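Local coordinates for outer membrane protein OMP121 (Bacteroides thetaiotaomicron, PDB 5FQ8) that probably imports a nutrient, perhaps peptides, across the bacterial outer membrane as a TonB-dependent receptor, at residues B[119-124]-B[324-329]; B[415-420]-B[444-449]; B[493-498]-B[511-516]. All coordinates share one frame; numbering follows the deposited sequence.

In the fold
The contacts follow one another along the chain without overlap, interaction 1 first and interaction 3 last, on the same side of its centre. Interactions 2 and 3 are centred about 10 Å apart on neighbouring antiparallel barrel strands: 398-417 pairs with 446-469, 446-469 with 472-495, and 472-495 with 513-534. Interaction 1, about 14 Å from interaction 2 and 20 Å from interaction 3 between centres, joins a plug loop to the loop following strand 306-320. Side chains link interaction 1 to 2 and interaction 2 to 3, while 1 and 3 do not touch. Together they trace a path from the plug to the barrel wall, where interactions 2 and 3 both touch a second subunit.

Interaction 1. Residues B[119-124]-B[324-329]; sequences GLNSGY and TGQGLS
Gly-123 and Thr-324 form a single antiparallel hydrogen-bonded bridge, their CA atoms 4.7 Å apart, between two loops that have no regular secondary structure. Both bonds of the bridge are made: Gly-123 N reaches Thr-324 O at 2.7 Å, and Thr-324 N reaches Gly-123 O at 2.9 Å, almost straight at 174°. Beyond the bridge, Gln-326 N adds a bond of 2.9 Å to Leu-120 O. Gly-325 passes between these bonds with a positive phi, at backbone angles that would press a CB against the preceding carbonyl.

The side-chain contact is carried by two amides. The CB of Asn-121 points away from 324-329, but its carboxamide comes back toward Gln-326, whose NE2 donates to Asn-121 OD1 at 3.1 Å. The acceptor lies close to the Gln-326 amide plane, whereas NE2 stands above the carbonyl plane of Asn-121 and misses its lone pairs; the two amides are turned 34° from each other. With CG between the backbone N and the carbonyl carbon (chi1 50°) and the chain extended beyond it, the Gln-326 amide reaches Asn-121, and NE2 also packs on Leu-120 CB at 3.8 Å.

Gln-326 has further partners: NE2 bonds to the backbone of a bound peptide, and OE1 to Tyr-967 OH. Asn-121 probably acts as a second-shell residue, helping to hold the rotation of an amide that contacts the peptide. Because 119-124 belongs to the plug, the chemistry implies that plug and loop are joined mainly by uncharged polar bonds, consistent with both loops lining the place where the peptide is bound.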
loop_
_atom_site.group_PDB
_atom_site.type_symbol
_atom_site.label_atom_id
_atom_site.label_comp_id
_atom_site.label_asym_id
_atom_site.label_seq_id
_atom_site.Cartn_x
_atom_site.Cartn_y
_atom_site.Cartn_z
ATOM N N GLY B 119 -13.909 1.844 15.271
ATOM C CA GLY B 119 -13.730 2.167 16.674
ATOM C C GLY B 119 -13.527 0.978 17.578
ATOM O O GLY B 119 -13.139 1.170 18.732
ATOM N N LEU B 120 -13.756 -0.238 17.088
ATOM C CA LEU B 120 -13.697 -1.383 17.981
ATOM C C LEU B 120 -12.277 -1.874 18.181
ATOM O O LEU B 120 -11.942 -2.381 19.254
ATOM C CB LEU B 120 -14.556 -2.508 17.438
ATOM C CG LEU B 120 -15.973 -2.154 17.020
ATOM C CD1 LEU B 120 -16.711 -3.422 16.663
ATOM C CD2 LEU B 120 -16.669 -1.414 18.127
ATOM N N ASN B 121 -11.426 -1.734 17.172
ATOM C CA ASN B 121 -10.095 -2.312 17.235
ATOM C C ASN B 121 -8.969 -1.308 17.120
ATOM O O ASN B 121 -7.868 -1.598 17.597
ATOM C CB ASN B 121 -9.929 -3.372 16.139
ATOM C CG ASN B 121 -10.958 -4.445 16.243
ATOM O OD1 ASN B 121 -10.895 -5.290 17.118
ATOM N ND2 ASN B 121 -11.943 -4.396 15.380
ATOM N N SER B 122 -9.210 -0.139 16.531
ATOM C CA SER B 122 -8.199 0.898 16.378
ATOM C C SER B 122 -8.834 2.280 16.526
ATOM O O SER B 122 -8.814 3.103 15.619
ATOM C CB SER B 122 -7.492 0.773 15.031
ATOM O OG SER B 122 -6.377 -0.084 15.136
ATOM N N GLY B 123 -9.395 2.544 17.702
ATOM C CA GLY B 123 -10.090 3.799 17.918
ATOM C C GLY B 123 -9.119 4.937 18.120
ATOM O O GLY B 123 -8.144 4.821 18.871
ATOM N N TYR B 124 -9.381 6.048 17.447
ATOM C CA TYR B 124 -8.553 7.234 17.562
ATOM C C TYR B 124 -9.347 8.405 17.015
ATOM O O TYR B 124 -10.303 8.228 16.267
ATOM C CB TYR B 124 -7.222 7.052 16.841
ATOM C CG TYR B 124 -7.291 6.795 15.352
ATOM C CD1 TYR B 124 -7.642 7.807 14.471
ATOM C CD2 TYR B 124 -6.970 5.554 14.824
ATOM C CE1 TYR B 124 -7.701 7.600 13.130
ATOM C CE2 TYR B 124 -7.012 5.334 13.458
ATOM C CZ TYR B 124 -7.382 6.369 12.621
ATOM O OH TYR B 124 -7.438 6.197 11.265
ATOM N N THR B 324 -7.077 3.047 20.968
ATOM C CA THR B 324 -7.968 2.261 21.812
ATOM C C THR B 324 -8.548 1.101 21.018
ATOM O O THR B 324 -8.517 1.088 19.784
ATOM C CB THR B 324 -9.127 3.095 22.387
ATOM O OG1 THR B 324 -10.041 3.449 21.346
ATOM C CG2 THR B 324 -8.638 4.352 23.074
ATOM N N GLY B 325 -9.085 0.133 21.741
ATOM C CA GLY B 325 -9.730 -0.998 21.105
ATOM C C GLY B 325 -9.644 -2.250 21.951
ATOM O O GLY B 325 -9.104 -2.259 23.052
ATOM N N GLN B 326 -10.194 -3.330 21.400
ATOM C CA GLN B 326 -10.289 -4.584 22.123
ATOM C C GLN B 326 -9.080 -5.481 21.952
ATOM O O GLN B 326 -9.028 -6.546 22.571
ATOM C CB GLN B 326 -11.537 -5.335 21.703
ATOM C CG GLN B 326 -11.722 -5.484 20.226
ATOM C CD GLN B 326 -13.076 -6.048 19.892
ATOM O OE1 GLN B 326 -13.776 -6.508 20.773
ATOM N NE2 GLN B 326 -13.460 -6.001 18.628
ATOM N N GLY B 327 -8.110 -5.085 21.150
ATOM C CA GLY B 327 -6.966 -5.924 20.881
ATOM C C GLY B 327 -5.762 -5.533 21.703
ATOM O O GLY B 327 -5.862 -5.264 22.900
ATOM N N LEU B 328 -4.601 -5.510 21.057
ATOM C CA LEU B 328 -3.368 -5.140 21.738
ATOM C C LEU B 328 -3.244 -3.621 21.783
ATOM O O LEU B 328 -2.418 -3.004 21.112
ATOM C CB LEU B 328 -2.175 -5.768 21.043
ATOM C CG LEU B 328 -2.133 -7.271 21.073
ATOM C CD1 LEU B 328 -0.919 -7.676 20.338
ATOM C CD2 LEU B 328 -2.053 -7.710 22.489
ATOM N N SER B 329 -4.102 -3.019 22.585
ATOM C CA SER B 329 -4.062 -1.592 22.843
ATOM C C SER B 329 -3.703 -1.359 24.300
ATOM O O SER B 329 -3.667 -2.290 25.101
ATOM C CB SER B 329 -5.404 -0.955 22.517
ATOM O OG SER B 329 -6.187 -0.913 23.681
#

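Interaction 2. Residues B[415-420]-B[444-449]; sequences KGKPNL and TGQYSE
The ring of Tyr-447 meets Gly-416 at its edge, where the glycine CA lies near the ring plane, and Lys-415 O approaches CD1 obliquely at 3.4 Å; nothing in 415-420 stacks on either face. Outside the two segments, Phe-503 of the same chain and Gln-516 of the second subunit pack against this tyrosine. The Asn-419 carboxamide lies against the Thr-444 backbone, with its CG 3.2 Å from Thr-444 O. With CG anti to the backbone N (chi1 -168°), its OD1 serves as the N-cap acceptor for Ala-422 N, while ND2 bonds to Leu-497 O.

Gln-446 presents its amide oxygen to the aliphatic part of Lys-417, OE1 lying 3.5 Å from CE, and turns NE2 to Glu-493. Lys-417 NZ makes a salt bridge with Glu-443, and a water joins NZ to Pro-418 O, which it meets at 2.8 Å. On the same face, the Lys-415 chain passes Ser-448, CG to OG 4.0 Å, before NZ bonds to Tyr-124 OH of the plug.

Backbone bonds pair Lys-415 with Ser-448 and Lys-417 with Gln-446, the latter through Lys-417 N to Gln-446 O at 3.1 Å. The axes of the short segments 415-417 and 446-449 come within 4.8 Å, at 175° between their N-to-C directions. This is typical of adjacent antiparallel strands in a TonB-dependent receptor barrel, here where they leave the wall for the long loop between them.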
loop_
_atom_site.group_PDB
_atom_site.type_symbol
_atom_site.label_atom_id
_atom_site.label_comp_id
_atom_site.label_asym_id
_atom_site.label_seq_id
_atom_site.Cartn_x
_atom_site.Cartn_y
_atom_site.Cartn_z
ATOM N N LYS B 415 0.289 5.029 10.562
ATOM C CA LYS B 415 0.080 4.068 11.639
ATOM C C LYS B 415 0.934 2.834 11.402
ATOM O O LYS B 415 1.104 2.406 10.262
ATOM C CB LYS B 415 -1.388 3.659 11.768
ATOM C CG LYS B 415 -2.365 4.633 11.194
ATOM C CD LYS B 415 -3.747 4.062 11.192
ATOM C CE LYS B 415 -4.674 4.862 10.293
ATOM N NZ LYS B 415 -4.855 6.278 10.735
ATOM N N GLY B 416 1.470 2.266 12.481
ATOM C CA GLY B 416 2.277 1.067 12.368
ATOM C C GLY B 416 2.329 0.290 13.661
ATOM O O GLY B 416 2.183 0.851 14.746
ATOM N N LYS B 417 2.556 -1.010 13.540
ATOM C CA LYS B 417 2.711 -1.909 14.668
ATOM C C LYS B 417 3.720 -2.988 14.313
ATOM O O LYS B 417 3.801 -3.399 13.151
ATOM C CB LYS B 417 1.377 -2.545 15.060
ATOM C CG LYS B 417 0.664 -3.325 13.996
ATOM C CD LYS B 417 -0.775 -3.506 14.402
ATOM C CE LYS B 417 -1.456 -4.611 13.638
ATOM N NZ LYS B 417 -0.903 -5.948 13.996
ATOM N N PRO B 418 4.481 -3.481 15.287
ATOM C CA PRO B 418 5.611 -4.354 14.975
ATOM C C PRO B 418 5.178 -5.749 14.572
ATOM O O PRO B 418 4.048 -6.184 14.791
ATOM C CB PRO B 418 6.399 -4.405 16.286
ATOM C CG PRO B 418 5.804 -3.399 17.167
ATOM C CD PRO B 418 4.398 -3.218 16.726
ATOM N N ASN B 419 6.127 -6.456 13.972
ATOM C CA ASN B 419 6.006 -7.881 13.713
ATOM C C ASN B 419 6.273 -8.583 15.029
ATOM O O ASN B 419 7.370 -9.075 15.295
ATOM C CB ASN B 419 6.989 -8.320 12.644
ATOM C CG ASN B 419 6.714 -9.701 12.144
ATOM O OD1 ASN B 419 6.524 -10.625 12.913
ATOM N ND2 ASN B 419 6.664 -9.844 10.842
ATOM N N LEU B 420 5.239 -8.613 15.867
ATOM C CA LEU B 420 5.362 -9.252 17.168
ATOM C C LEU B 420 5.685 -10.736 17.036
ATOM O O LEU B 420 6.426 -11.291 17.858
ATOM C CB LEU B 420 4.077 -9.047 17.958
ATOM C CG LEU B 420 3.687 -7.607 18.278
ATOM C CD1 LEU B 420 2.307 -7.596 18.829
ATOM C CD2 LEU B 420 4.639 -6.999 19.275
ATOM N N THR B 444 1.991 -9.830 12.540
ATOM C CA THR B 444 3.183 -9.876 11.709
ATOM C C THR B 444 3.632 -8.500 11.262
ATOM O O THR B 444 4.461 -8.389 10.359
ATOM C CB THR B 444 2.948 -10.768 10.490
ATOM O OG1 THR B 444 1.700 -10.440 9.884
ATOM C CG2 THR B 444 2.924 -12.206 10.890
ATOM N N GLY B 445 3.111 -7.461 11.874
ATOM C CA GLY B 445 3.450 -6.108 11.500
ATOM C C GLY B 445 2.505 -5.539 10.468
ATOM O O GLY B 445 1.871 -6.249 9.699
ATOM N N GLN B 446 2.420 -4.220 10.450
ATOM C CA GLN B 446 1.581 -3.528 9.491
ATOM C C GLN B 446 1.982 -2.069 9.504
ATOM O O GLN B 446 2.409 -1.550 10.530
ATOM C CB GLN B 446 0.112 -3.692 9.839
ATOM C CG GLN B 446 -0.818 -2.995 8.914
ATOM C CD GLN B 446 -2.235 -3.083 9.392
ATOM O OE1 GLN B 446 -2.482 -3.278 10.574
ATOM N NE2 GLN B 446 -3.176 -2.967 8.476
ATOM N N TYR B 447 1.873 -1.428 8.352
ATOM C CA TYR B 447 2.206 -0.018 8.239
ATOM C C TYR B 447 1.378 0.585 7.126
ATOM O O TYR B 447 1.421 0.101 5.998
ATOM C CB TYR B 447 3.682 0.182 7.959
ATOM C CG TYR B 447 4.005 1.616 7.663
ATOM C CD1 TYR B 447 4.087 2.537 8.681
ATOM C CD2 TYR B 447 4.206 2.057 6.366
ATOM C CE1 TYR B 447 4.378 3.850 8.425
ATOM C CE2 TYR B 447 4.495 3.378 6.098
ATOM C CZ TYR B 447 4.576 4.272 7.135
ATOM O OH TYR B 447 4.859 5.598 6.904
ATOM N N SER B 448 0.652 1.646 7.428
ATOM C CA SER B 448 -0.128 2.322 6.411
ATOM C C SER B 448 0.142 3.817 6.466
ATOM O O SER B 448 0.661 4.347 7.445
ATOM C CB SER B 448 -1.614 2.035 6.573
ATOM O OG SER B 448 -2.089 2.584 7.777
ATOM N N GLU B 449 -0.172 4.477 5.365
ATOM C CA GLU B 449 -0.044 5.913 5.236
ATOM C C GLU B 449 -1.179 6.384 4.354
ATOM O O GLU B 449 -1.535 5.709 3.393
ATOM C CB GLU B 449 1.307 6.311 4.639
ATOM C CG GLU B 449 1.405 7.772 4.283
ATOM C CD GLU B 449 2.732 8.140 3.705
ATOM O OE1 GLU B 449 3.750 7.836 4.340
ATOM O OE2 GLU B 449 2.763 8.714 2.608
HETATM O O HOH W 1 1.353 -6.748 14.634
#

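Interaction 3. Residues B[493-498]-B[511-516]; sequences EVNDLT and TPIVEQ
Glu-493 and Ile-513 make the tight part of this contact, a single antiparallel hydrogen-bonded pair in which Glu-493 N to Ile-513 O and Ile-513 N to Glu-493 O both measure 2.7 Å. Glu-493 CG lies anti to the backbone N (chi1 180°) and the chain stays extended, laying the carboxylate beside Ile-513, whose CD1 comes to 3.8 Å from Glu-493 OE2. Across the backbone from this pair, Val-494 CG1 packs on Pro-512 CB at 3.7 Å.

The carboxylate is also bonded: Asn-495 ND2 reaches OE2 on its anti side at 2.9 Å, 34° out of the carboxylate plane, OE2 takes a second bond from Gln-446 NE2, and OE1 bonds to Tyr-491 OH. Replacing Glu-493 by an alanine is likely to leave both amides without their shared acceptor and to uncover the Ile-513 methyl.

The loose side begins past Asn-495, where 496-498 veers away from 511-516. Toward the other end, the exposed Glu-515 brings OE2 only to 5.5 Å from Glu-493 OE1.

Strand 472-495 lies between strands 446-469 and 513-534, with Ser-448 touching Glu-493. Val-514 of the second subunit packs on Pro-512 and Val-514, and another protein's polar side chain on Ile-513.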
loop_
_atom_site.group_PDB
_atom_site.type_symbol
_atom_site.label_atom_id
_atom_site.label_comp_id
_atom_site.label_asym_id
_atom_site.label_seq_id
_atom_site.Cartn_x
_atom_site.Cartn_y
_atom_site.Cartn_z
ATOM N N GLU B 493 -0.968 0.433 2.188
ATOM C CA GLU B 493 -0.762 -0.406 3.359
ATOM C C GLU B 493 0.125 -1.572 2.991
ATOM O O GLU B 493 -0.007 -2.112 1.899
ATOM C CB GLU B 493 -2.111 -0.926 3.867
ATOM C CG GLU B 493 -2.089 -1.820 5.069
ATOM C CD GLU B 493 -3.436 -2.452 5.314
ATOM O OE1 GLU B 493 -4.447 -1.889 4.867
ATOM O OE2 GLU B 493 -3.492 -3.524 5.940
ATOM N N VAL B 494 1.016 -1.970 3.888
ATOM C CA VAL B 494 1.781 -3.201 3.727
ATOM C C VAL B 494 1.687 -3.991 5.009
ATOM O O VAL B 494 1.662 -3.421 6.101
ATOM C CB VAL B 494 3.267 -2.963 3.381
ATOM C CG1 VAL B 494 3.407 -2.448 1.987
ATOM C CG2 VAL B 494 3.877 -2.027 4.369
ATOM N N ASN B 495 1.654 -5.301 4.880
ATOM C CA ASN B 495 1.601 -6.172 6.036
ATOM C C ASN B 495 2.840 -7.039 6.084
ATOM O O ASN B 495 3.617 -7.106 5.135
ATOM C CB ASN B 495 0.336 -7.028 6.014
ATOM C CG ASN B 495 -0.887 -6.247 6.435
ATOM O OD1 ASN B 495 -1.271 -6.251 7.606
ATOM N ND2 ASN B 495 -1.498 -5.555 5.490
ATOM N N ASP B 496 3.038 -7.680 7.226
ATOM C CA ASP B 496 4.074 -8.690 7.368
ATOM C C ASP B 496 5.448 -8.073 7.094
ATOM O O ASP B 496 6.025 -8.227 6.025
ATOM C CB ASP B 496 3.779 -9.883 6.448
ATOM C CG ASP B 496 4.362 -11.164 6.954
ATOM O OD1 ASP B 496 5.536 -11.152 7.381
ATOM O OD2 ASP B 496 3.643 -12.179 6.927
ATOM N N LEU B 497 5.953 -7.370 8.103
ATOM C CA LEU B 497 7.141 -6.548 7.935
ATOM C C LEU B 497 8.394 -7.407 7.911
ATOM O O LEU B 497 8.541 -8.334 8.704
ATOM C CB LEU B 497 7.226 -5.516 9.053
ATOM C CG LEU B 497 5.972 -4.664 9.170
ATOM C CD1 LEU B 497 6.098 -3.685 10.308
ATOM C CD2 LEU B 497 5.707 -3.955 7.862
ATOM N N THR B 498 9.311 -7.090 6.999
ATOM C CA THR B 498 10.509 -7.911 6.879
ATOM C C THR B 498 11.451 -7.668 8.046
ATOM O O THR B 498 11.763 -8.586 8.805
ATOM C CB THR B 498 11.208 -7.649 5.552
ATOM O OG1 THR B 498 10.360 -8.049 4.477
ATOM C CG2 THR B 498 12.469 -8.439 5.482
ATOM N N THR B 511 2.183 -8.704 -0.861
ATOM C CA THR B 511 1.494 -7.726 -1.683
ATOM C C THR B 511 1.118 -6.503 -0.857
ATOM O O THR B 511 0.694 -6.637 0.292
ATOM C CB THR B 511 0.241 -8.344 -2.293
ATOM O OG1 THR B 511 0.617 -9.491 -3.048
ATOM C CG2 THR B 511 -0.464 -7.358 -3.197
ATOM N N PRO B 512 1.295 -5.306 -1.388
ATOM C CA PRO B 512 0.765 -4.120 -0.722
ATOM C C PRO B 512 -0.671 -3.849 -1.125
ATOM O O PRO B 512 -1.141 -4.248 -2.185
ATOM C CB PRO B 512 1.685 -3.005 -1.224
ATOM C CG PRO B 512 2.074 -3.454 -2.568
ATOM C CD PRO B 512 2.204 -4.952 -2.486
ATOM N N ILE B 513 -1.365 -3.142 -0.253
ATOM C CA ILE B 513 -2.765 -2.810 -0.453
ATOM C C ILE B 513 -2.862 -1.323 -0.740
ATOM O O ILE B 513 -2.377 -0.510 0.047
ATOM C CB ILE B 513 -3.594 -3.206 0.779
ATOM C CG1 ILE B 513 -3.291 -4.643 1.155
ATOM C CG2 ILE B 513 -5.059 -3.038 0.515
ATOM C CD1 ILE B 513 -3.885 -5.028 2.446
ATOM N N VAL B 514 -3.474 -0.957 -1.858
ATOM C CA VAL B 514 -3.658 0.448 -2.196
ATOM C C VAL B 514 -5.143 0.761 -2.346
ATOM O O VAL B 514 -5.917 -0.073 -2.825
ATOM C CB VAL B 514 -2.888 0.841 -3.483
ATOM C CG1 VAL B 514 -1.500 0.326 -3.424
ATOM C CG2 VAL B 514 -3.571 0.335 -4.696
ATOM N N GLU B 515 -5.529 1.974 -1.946
ATOM C CA GLU B 515 -6.877 2.495 -2.129
ATOM C C GLU B 515 -6.835 3.978 -2.452
ATOM O O GLU B 515 -6.008 4.717 -1.924
ATOM C CB GLU B 515 -7.743 2.280 -0.890
ATOM C CG GLU B 515 -8.057 0.835 -0.582
ATOM C CD GLU B 515 -8.728 0.650 0.754
ATOM O OE1 GLU B 515 -9.515 1.541 1.151
ATOM O OE2 GLU B 515 -8.459 -0.384 1.408
ATOM N N GLN B 516 -7.763 4.409 -3.290
ATOM C CA GLN B 516 -7.853 5.787 -3.748
ATOM C C GLN B 516 -9.311 6.210 -3.705
ATOM O O GLN B 516 -10.194 5.394 -3.971
ATOM C CB GLN B 516 -7.277 5.892 -5.163
ATOM C CG GLN B 516 -7.782 7.021 -6.010
ATOM C CD GLN B 516 -7.501 6.790 -7.472
ATOM O OE1 GLN B 516 -7.499 5.656 -7.943
ATOM N NE2 GLN B 516 -7.253 7.863 -8.203
#